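Local coordinates for peptide ABC transporter, peptide-binding protein (Thermus thermophilus, PDB 2D5W) that binds oligopeptides such as a pentapeptide and probably delivers them to an ABC transporter as its solute-binding component, at residues A144-Y147 against D148-P152; G163-W166 against E167-K170; I252-T255 against N256-L259; A589-K592 against W593-A596. All blocks are in the same frame, centred on the assembly; numbering follows the deposited sequence.

Contact 1: A144-Y147 against D148-P152; sequences AYYY and DTYGP
Two successive type I beta turns, Tyr145 to Asp148 and Tyr147 to Tyr150, shape this loop between strand 136-141 and helix 159-173, and Asp148 closes the first turn twice, by its backbone and by its side chain. Its backbone N donates to Tyr145 O at 3.2 Å, while its carboxylate OD1 accepts from Tyr145 N at 2.8 Å. That second bond is almost straight (178°) yet reaches OD1 from above the carboxylate plane. The swing of CG to the side of its own backbone N, chi1 -72°, brings the carboxylate back over the start of the turn. OD1 also forms a salt bridge with Arg126, which probably offsets the charge of this buried carboxylate. In the second turn Tyr150 N donates to Tyr147 O at 3.0 Å. The Tyr150 ring folds back beneath that turn: Tyr147 CA stands 3.6 Å from the ring centroid and only 4° off the normal, a CH-pi contact over the face. The hydroxyls of the other three tyrosines find partners outside the loop: Tyr145 OH bonds Asp122, Tyr146 OH Glu474 O and Tyr147 OH Asp475. A water bridges the turns, donating to Tyr146 O at 2.7 Å and accepting from Thr149 N at 2.9 Å.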
# COMPACT_ATOMS: atom_id res chain seq x y z
N ALA A 144 -8.08 -15.37 -16.23
CA ALA A 144 -6.77 -14.79 -16.01
C ALA A 144 -6.76 -13.31 -16.34
O ALA A 144 -7.45 -12.87 -17.28
CB ALA A 144 -5.73 -15.52 -16.86
N TYR A 145 -6.00 -12.54 -15.57
CA TYR A 145 -5.87 -11.10 -15.78
C TYR A 145 -4.48 -10.84 -16.35
O TYR A 145 -3.56 -11.64 -16.15
CB TYR A 145 -6.06 -10.32 -14.48
CG TYR A 145 -7.48 -10.27 -13.96
CD1 TYR A 145 -7.79 -9.52 -12.82
CD2 TYR A 145 -8.52 -10.95 -14.61
CE1 TYR A 145 -9.10 -9.46 -12.34
CE2 TYR A 145 -9.82 -10.89 -14.13
CZ TYR A 145 -10.11 -10.14 -13.00
OH TYR A 145 -11.41 -10.10 -12.54
N TYR A 146 -4.32 -9.71 -17.03
CA TYR A 146 -3.06 -9.37 -17.67
C TYR A 146 -1.84 -9.30 -16.75
O TYR A 146 -0.71 -9.46 -17.21
CB TYR A 146 -3.20 -8.05 -18.43
CG TYR A 146 -3.10 -6.81 -17.56
CD1 TYR A 146 -1.90 -6.12 -17.43
CD2 TYR A 146 -4.21 -6.34 -16.85
CE1 TYR A 146 -1.80 -4.99 -16.62
CE2 TYR A 146 -4.12 -5.21 -16.04
CZ TYR A 146 -2.91 -4.54 -15.93
OH TYR A 146 -2.81 -3.43 -15.12
N TYR A 147 -2.08 -9.07 -15.46
CA TYR A 147 -0.99 -8.93 -14.50
C TYR A 147 -0.71 -10.12 -13.60
O TYR A 147 0.12 -10.03 -12.69
CB TYR A 147 -1.24 -7.70 -13.63
CG TYR A 147 -2.55 -7.71 -12.85
CD1 TYR A 147 -2.88 -8.77 -12.00
CD2 TYR A 147 -3.42 -6.63 -12.90
CE1 TYR A 147 -4.04 -8.75 -11.23
CE2 TYR A 147 -4.58 -6.59 -12.13
CZ TYR A 147 -4.88 -7.65 -11.29
OH TYR A 147 -6.01 -7.61 -10.51
N ASP A 148 -1.37 -11.25 -13.83
CA ASP A 148 -1.18 -12.41 -12.96
C ASP A 148 0.23 -12.98 -12.85
O ASP A 148 0.56 -13.62 -11.85
CB ASP A 148 -2.19 -13.50 -13.33
CG ASP A 148 -3.61 -13.14 -12.93
OD1 ASP A 148 -4.56 -13.74 -13.47
OD2 ASP A 148 -3.79 -12.27 -12.05
N THR A 149 1.07 -12.76 -13.86
CA THR A 149 2.44 -13.27 -13.80
C THR A 149 3.40 -12.26 -13.19
O THR A 149 4.58 -12.57 -12.99
CB THR A 149 2.98 -13.65 -15.20
OG1 THR A 149 3.03 -12.49 -16.03
CG2 THR A 149 2.10 -14.71 -15.85
N TYR A 150 2.91 -11.07 -12.88
CA TYR A 150 3.74 -10.01 -12.29
C TYR A 150 4.14 -10.32 -10.85
O TYR A 150 3.28 -10.49 -9.98
CB TYR A 150 3.00 -8.67 -12.30
CG TYR A 150 2.67 -8.08 -13.66
CD1 TYR A 150 2.07 -6.83 -13.75
CD2 TYR A 150 2.93 -8.78 -14.85
CE1 TYR A 150 1.74 -6.27 -14.98
CE2 TYR A 150 2.60 -8.22 -16.09
CZ TYR A 150 2.00 -6.97 -16.14
OH TYR A 150 1.67 -6.39 -17.35
N GLY A 151 5.44 -10.37 -10.59
CA GLY A 151 5.91 -10.64 -9.24
C GLY A 151 5.80 -9.41 -8.35
O GLY A 151 5.53 -8.31 -8.83
N PRO A 152 6.03 -9.56 -7.04
CA PRO A 152 6.39 -10.82 -6.38
C PRO A 152 5.23 -11.80 -6.19
O PRO A 152 4.06 -11.40 -6.16
CB PRO A 152 6.97 -10.36 -5.05
CG PRO A 152 6.15 -9.14 -4.75
CD PRO A 152 6.11 -8.44 -6.09
O HOH W 1 0.67 -11.73 -16.55

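Contact 2: G163-W166 against E167-K170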
# COMPACT_ATOMS: atom_id res chain seq x y z
N GLY A 163 -1.29 -23.29 11.87
CA GLY A 163 -2.30 -24.28 11.54
C GLY A 163 -3.17 -24.78 12.68
O GLY A 163 -4.39 -24.82 12.55
N PRO A 164 -2.57 -25.19 13.81
CA PRO A 164 -3.38 -25.68 14.93
C PRO A 164 -4.45 -24.68 15.37
O PRO A 164 -5.61 -25.04 15.57
CB PRO A 164 -2.34 -25.96 16.01
CG PRO A 164 -1.15 -26.40 15.20
CD PRO A 164 -1.14 -25.38 14.08
N GLU A 165 -4.07 -23.42 15.54
CA GLU A 165 -5.03 -22.41 15.95
C GLU A 165 -6.07 -22.20 14.86
O GLU A 165 -7.26 -22.03 15.15
CB GLU A 165 -4.34 -21.09 16.27
CG GLU A 165 -5.30 -19.97 16.66
CD GLU A 165 -6.00 -20.21 17.99
OE1 GLU A 165 -6.98 -19.49 18.28
OE2 GLU A 165 -5.56 -21.10 18.74
N TRP A 166 -5.63 -22.22 13.60
CA TRP A 166 -6.55 -22.03 12.48
C TRP A 166 -7.65 -23.09 12.51
O TRP A 166 -8.82 -22.80 12.24
CB TRP A 166 -5.80 -22.09 11.15
CG TRP A 166 -6.70 -22.07 9.95
CD1 TRP A 166 -6.85 -23.06 9.02
CD2 TRP A 166 -7.62 -21.03 9.58
NE1 TRP A 166 -7.79 -22.70 8.09
CE2 TRP A 166 -8.28 -21.46 8.40
CE3 TRP A 166 -7.95 -19.78 10.11
CZ2 TRP A 166 -9.25 -20.69 7.76
CZ3 TRP A 166 -8.92 -19.01 9.47
CH2 TRP A 166 -9.56 -19.47 8.31
N GLU A 167 -7.29 -24.33 12.83
CA GLU A 167 -8.29 -25.40 12.88
C GLU A 167 -9.34 -25.08 13.93
O GLU A 167 -10.53 -25.33 13.73
CB GLU A 167 -7.62 -26.74 13.19
CG GLU A 167 -6.73 -27.27 12.07
CD GLU A 167 -7.46 -27.40 10.75
OE1 GLU A 167 -8.55 -28.00 10.73
OE2 GLU A 167 -6.94 -26.90 9.73
N ARG A 168 -8.91 -24.51 15.05
CA ARG A 168 -9.84 -24.14 16.10
C ARG A 168 -10.73 -22.99 15.64
O ARG A 168 -11.93 -22.96 15.91
CB ARG A 168 -9.09 -23.74 17.38
CG ARG A 168 -8.42 -24.92 18.08
CD ARG A 168 -7.89 -24.51 19.45
NE ARG A 168 -6.64 -23.76 19.37
CZ ARG A 168 -5.45 -24.31 19.14
NH1 ARG A 168 -5.34 -25.62 18.98
NH2 ARG A 168 -4.37 -23.54 19.09
N VAL A 169 -10.13 -22.04 14.92
CA VAL A 169 -10.87 -20.89 14.41
C VAL A 169 -11.92 -21.36 13.40
O VAL A 169 -13.06 -20.91 13.44
CB VAL A 169 -9.91 -19.87 13.74
CG1 VAL A 169 -10.70 -18.77 13.05
CG2 VAL A 169 -8.98 -19.28 14.79
N LYS A 170 -11.54 -22.27 12.51
CA LYS A 170 -12.48 -22.80 11.52
C LYS A 170 -13.66 -23.47 12.20
O LYS A 170 -14.81 -23.29 11.79
CB LYS A 170 -11.80 -23.82 10.61
CG LYS A 170 -10.86 -23.22 9.59
CD LYS A 170 -10.49 -24.24 8.52
CE LYS A 170 -9.79 -25.45 9.11
NZ LYS A 170 -9.46 -26.46 8.06
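Lys170 lays its aliphatic chain across the indole of Trp166 at about a right angle, with CG over one face. CG is 3.6 Å from the centroid of the five-membered ring, 27° off the normal, which meets the criterion for a CH-pi contact; CD comes to 3.1 Å from Trp166 NE1. A bend at chi3 (-61°) then carries the ammonium past the pyrrole side of the indole. There NZ bonds Glu167 OE2 at 3.1 Å, on the syn side of the carboxylate and somewhat out of its plane, and also pairs with Glu109, whose OE2 accepts from Trp166 NE1 as well. Glu109 of helix 101-112 thus holds both the lysine and the indole in place. Trp166, Glu167 and Lys170 all belong to helix 159-173, where i to i+4 backbone bonds such as Lys170 N to Trp166 O (2.8 Å) set the one-turn spacing that places Lys170 against Trp166. Val169 CG1 approaches the benzene end of the indole, 4.0 Å from CZ3, and the same valine packs on helix 182-194; Phe106 meets the indole edge-to-face. Towards the exposed side, Glu165 and Arg168 form an i to i+3 salt bridge, their side chains crossing at about a right angle and their carboxylate and guanidinium planes 64° apart. Both NH2 (2.7 Å) and NE (2.9 Å) of Arg168 grip the single oxygen Glu165 OE2, a side-on hold on one atom instead of a paired two-oxygen bridge. One face of the guanidinium lies over Glu165 CA and Pro164 O.

Contact 3: I252-T255 against N256-L259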
# COMPACT_ATOMS: atom_id res chain seq x y z
N ILE A 252 10.45 7.34 14.11
CA ILE A 252 10.35 8.71 14.60
C ILE A 252 9.17 9.31 13.85
O ILE A 252 9.27 9.63 12.66
CB ILE A 252 11.66 9.50 14.33
CG1 ILE A 252 12.83 8.80 15.03
CG2 ILE A 252 11.52 10.93 14.86
CD1 ILE A 252 14.18 9.44 14.78
N GLN A 253 8.04 9.44 14.54
CA GLN A 253 6.79 9.91 13.95
C GLN A 253 6.78 11.31 13.34
O GLN A 253 6.17 11.52 12.29
CB GLN A 253 5.66 9.82 14.98
CG GLN A 253 4.27 9.97 14.37
CD GLN A 253 3.18 10.03 15.42
OE1 GLN A 253 3.30 9.45 16.50
NE2 GLN A 253 2.10 10.74 15.10
N ASN A 254 7.43 12.26 14.01
CA ASN A 254 7.47 13.61 13.47
C ASN A 254 8.55 13.61 12.40
O ASN A 254 9.72 13.35 12.68
CB ASN A 254 7.78 14.61 14.57
CG ASN A 254 7.83 16.03 14.05
OD1 ASN A 254 8.76 16.41 13.34
ND2 ASN A 254 6.81 16.82 14.38
N THR A 255 8.17 13.92 11.16
CA THR A 255 9.14 13.89 10.07
C THR A 255 10.28 14.89 10.21
O THR A 255 11.37 14.64 9.70
CB THR A 255 8.46 14.05 8.70
OG1 THR A 255 7.68 15.25 8.68
CG2 THR A 255 7.56 12.85 8.40
N ASN A 256 10.06 16.01 10.89
CA ASN A 256 11.15 16.96 11.08
C ASN A 256 12.14 16.36 12.08
O ASN A 256 13.35 16.49 11.91
CB ASN A 256 10.63 18.31 11.60
CG ASN A 256 11.76 19.27 11.93
OD1 ASN A 256 12.13 19.43 13.09
ND2 ASN A 256 12.33 19.89 10.90
N SER A 257 11.63 15.70 13.11
CA SER A 257 12.51 15.07 14.08
C SER A 257 13.29 13.94 13.39
O SER A 257 14.46 13.71 13.70
CB SER A 257 11.70 14.52 15.26
OG SER A 257 11.08 15.59 15.96
N LEU A 258 12.65 13.25 12.45
CA LEU A 258 13.34 12.18 11.73
C LEU A 258 14.43 12.81 10.87
O LEU A 258 15.54 12.29 10.79
CB LEU A 258 12.36 11.38 10.86
CG LEU A 258 12.99 10.28 10.00
CD1 LEU A 258 13.75 9.28 10.85
CD2 LEU A 258 11.89 9.58 9.22
N LEU A 259 14.12 13.93 10.23
CA LEU A 259 15.10 14.63 9.41
C LEU A 259 16.33 14.98 10.24
O LEU A 259 17.47 14.78 9.80
CB LEU A 259 14.48 15.91 8.83
CG LEU A 259 15.43 16.82 8.03
CD1 LEU A 259 15.99 16.06 6.84
CD2 LEU A 259 14.69 18.06 7.57
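Asn254 is the N-cap of helix 255-264, and its side chain and main chain together receive the first turn of that helix. OD1 accepts from Ser257 N at 3.0 Å with the donor tilted 21° from the carbonyl plane. It also takes a weak bond from Asn256 N at 2.8 Å, where the N-H...O angle is only 123°. The side chain reaches these amides because CG lies opposite its own backbone N (chi1 -180°), which turns the amide group under the start of the helix. Asn254 O accepts from Leu258 N at 2.9 Å, this time in the carbonyl plane, and Leu259 N bonds Thr255 O in the next step of the helix.

The tight part of the contact lies on the inner side. Ile252, the residue just after strand 246-251, reaches forward over the cap: its CG2 comes to 3.5 Å from Leu258 N and 3.6 Å from Ser257 CB, and its CD1 meets Leu258 CD1 at 4.0 Å. The buried Leu258 also packs on Ser13 and Ser274, and buried Leu259 on helices 277-280 and 283-286. Thr255 OG1 bonds Val416 N, linking the helix start to the beginning of helix 416-431.

The polar side is looser. Asn256 is exposed, and it meets the preceding segment chiefly through CB, with its amide end directed away from the capping oxygen. Ser257 is partly exposed, its OG standing 3.6 Å from Asn254 OD1.

Contact 4: A589-K592 against W593-A596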
# COMPACT_ATOMS: atom_id res chain seq x y z
N ALA A 589 31.27 -6.52 0.88
CA ALA A 589 30.00 -6.59 0.15
C ALA A 589 30.23 -6.16 -1.29
O ALA A 589 30.85 -5.13 -1.55
CB ALA A 589 28.96 -5.70 0.81
N VAL A 590 29.72 -6.95 -2.23
CA VAL A 590 29.89 -6.68 -3.65
C VAL A 590 28.73 -5.91 -4.26
O VAL A 590 27.59 -6.37 -4.26
CB VAL A 590 30.08 -8.00 -4.43
CG1 VAL A 590 30.27 -7.72 -5.91
CG2 VAL A 590 31.28 -8.76 -3.88
N LYS A 591 29.03 -4.72 -4.78
CA LYS A 591 28.00 -3.88 -5.40
C LYS A 591 27.46 -4.57 -6.65
O LYS A 591 28.22 -4.97 -7.52
CB LYS A 591 28.60 -2.52 -5.76
CG LYS A 591 27.58 -1.52 -6.27
CD LYS A 591 28.22 -0.19 -6.61
CE LYS A 591 27.18 0.82 -7.06
NZ LYS A 591 27.80 2.11 -7.47
N LYS A 592 26.14 -4.69 -6.72
CA LYS A 592 25.48 -5.33 -7.85
C LYS A 592 24.44 -4.42 -8.51
O LYS A 592 24.02 -4.66 -9.64
CB LYS A 592 24.78 -6.62 -7.40
CG LYS A 592 25.72 -7.72 -6.96
CD LYS A 592 26.57 -8.22 -8.12
CE LYS A 592 27.47 -9.35 -7.69
NZ LYS A 592 26.70 -10.51 -7.16
N TRP A 593 24.03 -3.38 -7.79
CA TRP A 593 23.05 -2.43 -8.29
C TRP A 593 23.53 -1.01 -8.05
O TRP A 593 24.29 -0.76 -7.12
CB TRP A 593 21.70 -2.63 -7.58
CG TRP A 593 21.19 -4.03 -7.66
CD1 TRP A 593 21.48 -5.06 -6.80
CD2 TRP A 593 20.35 -4.58 -8.68
NE1 TRP A 593 20.87 -6.22 -7.24
CE2 TRP A 593 20.17 -5.95 -8.39
CE3 TRP A 593 19.73 -4.05 -9.82
CZ2 TRP A 593 19.40 -6.80 -9.19
CZ3 TRP A 593 18.97 -4.89 -10.62
CH2 TRP A 593 18.81 -6.25 -10.30
N ASP A 594 23.10 -0.08 -8.89
CA ASP A 594 23.45 1.32 -8.71
C ASP A 594 22.16 2.13 -8.80
O ASP A 594 21.40 2.00 -9.75
CB ASP A 594 24.42 1.82 -9.77
CG ASP A 594 24.88 3.25 -9.49
OD1 ASP A 594 25.71 3.44 -8.58
OD2 ASP A 594 24.39 4.18 -10.16
N GLN A 595 21.95 2.97 -7.80
CA GLN A 595 20.74 3.77 -7.70
C GLN A 595 20.51 4.81 -8.81
O GLN A 595 19.37 5.08 -9.17
CB GLN A 595 20.72 4.48 -6.34
CG GLN A 595 19.45 5.25 -6.08
CD GLN A 595 18.24 4.35 -6.01
OE1 GLN A 595 17.98 3.70 -4.99
NE2 GLN A 595 17.49 4.28 -7.10
N ALA A 596 21.59 5.37 -9.34
CA ALA A 596 21.50 6.41 -10.36
C ALA A 596 20.49 6.19 -11.49
O ALA A 596 19.62 7.04 -11.72
CB ALA A 596 22.88 6.68 -10.94
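A salt bridge between Lys591 and Asp594 spans an extended surface loop that follows strand 583-584. Lys591 is stretched to its full length: CG lies opposite the backbone N (chi1 -173°) and every later torsion is fully extended. The straight chain therefore runs alongside the backbone, passing Trp593 O, which CE approaches to 3.3 Å. At its end NZ donates to Asp594 OD1 at 2.7 Å, entering on the anti side of the carboxylate and 20° out of its plane. The other oxygen, Asp594 OD2, takes a weak bond from Ala596 N at 3.2 Å, so the carboxylate joins the residues before it to those after it.

Lys592 has a different shape, bent at chi2 and again at chi4, and its ammonium goes to Glu237 in a separate salt bridge. Trp593 carries its indole on the side of its own backbone N, chi1 -54°, which sets one ring face against the preceding peptide. Its NE1 is bonded to Glu581, and Trp577 meets the ring edge-to-face. Asn562 OD1 accepts from the backbone N of Lys592 and of Trp593, securing the chain where the two side chains diverge. Against the Trp593 ring, Lys592 O lies over one face, 3.5 Å from CG, and Lys592 C is 3.4 Å from the same atom.

How the contacts relate
Contacts 1 to 4 follow one another along the chain without interleaving, and none touches another. Contacts 1 and 2 are successive: the loop after strand 136-141 leads into helix 159-173, yet their centres lie 30 Å apart. Contact 3, where strand 246-251 of the five-stranded mixed sheet passes into helix 255-264, sits across the chain's centre from contact 1, 37 Å away between centres. Contact 4, near the C-terminus, is 28 Å from both contacts 1 and 3 by centres, with nearest atoms about 14 Å and 17 Å away. Contacts 2 and 4 are farthest apart, at about 44 Å between centres. The four thus mark separate local features of one large solute-binding protein: buried turns, a helix, a helix start and a surface loop.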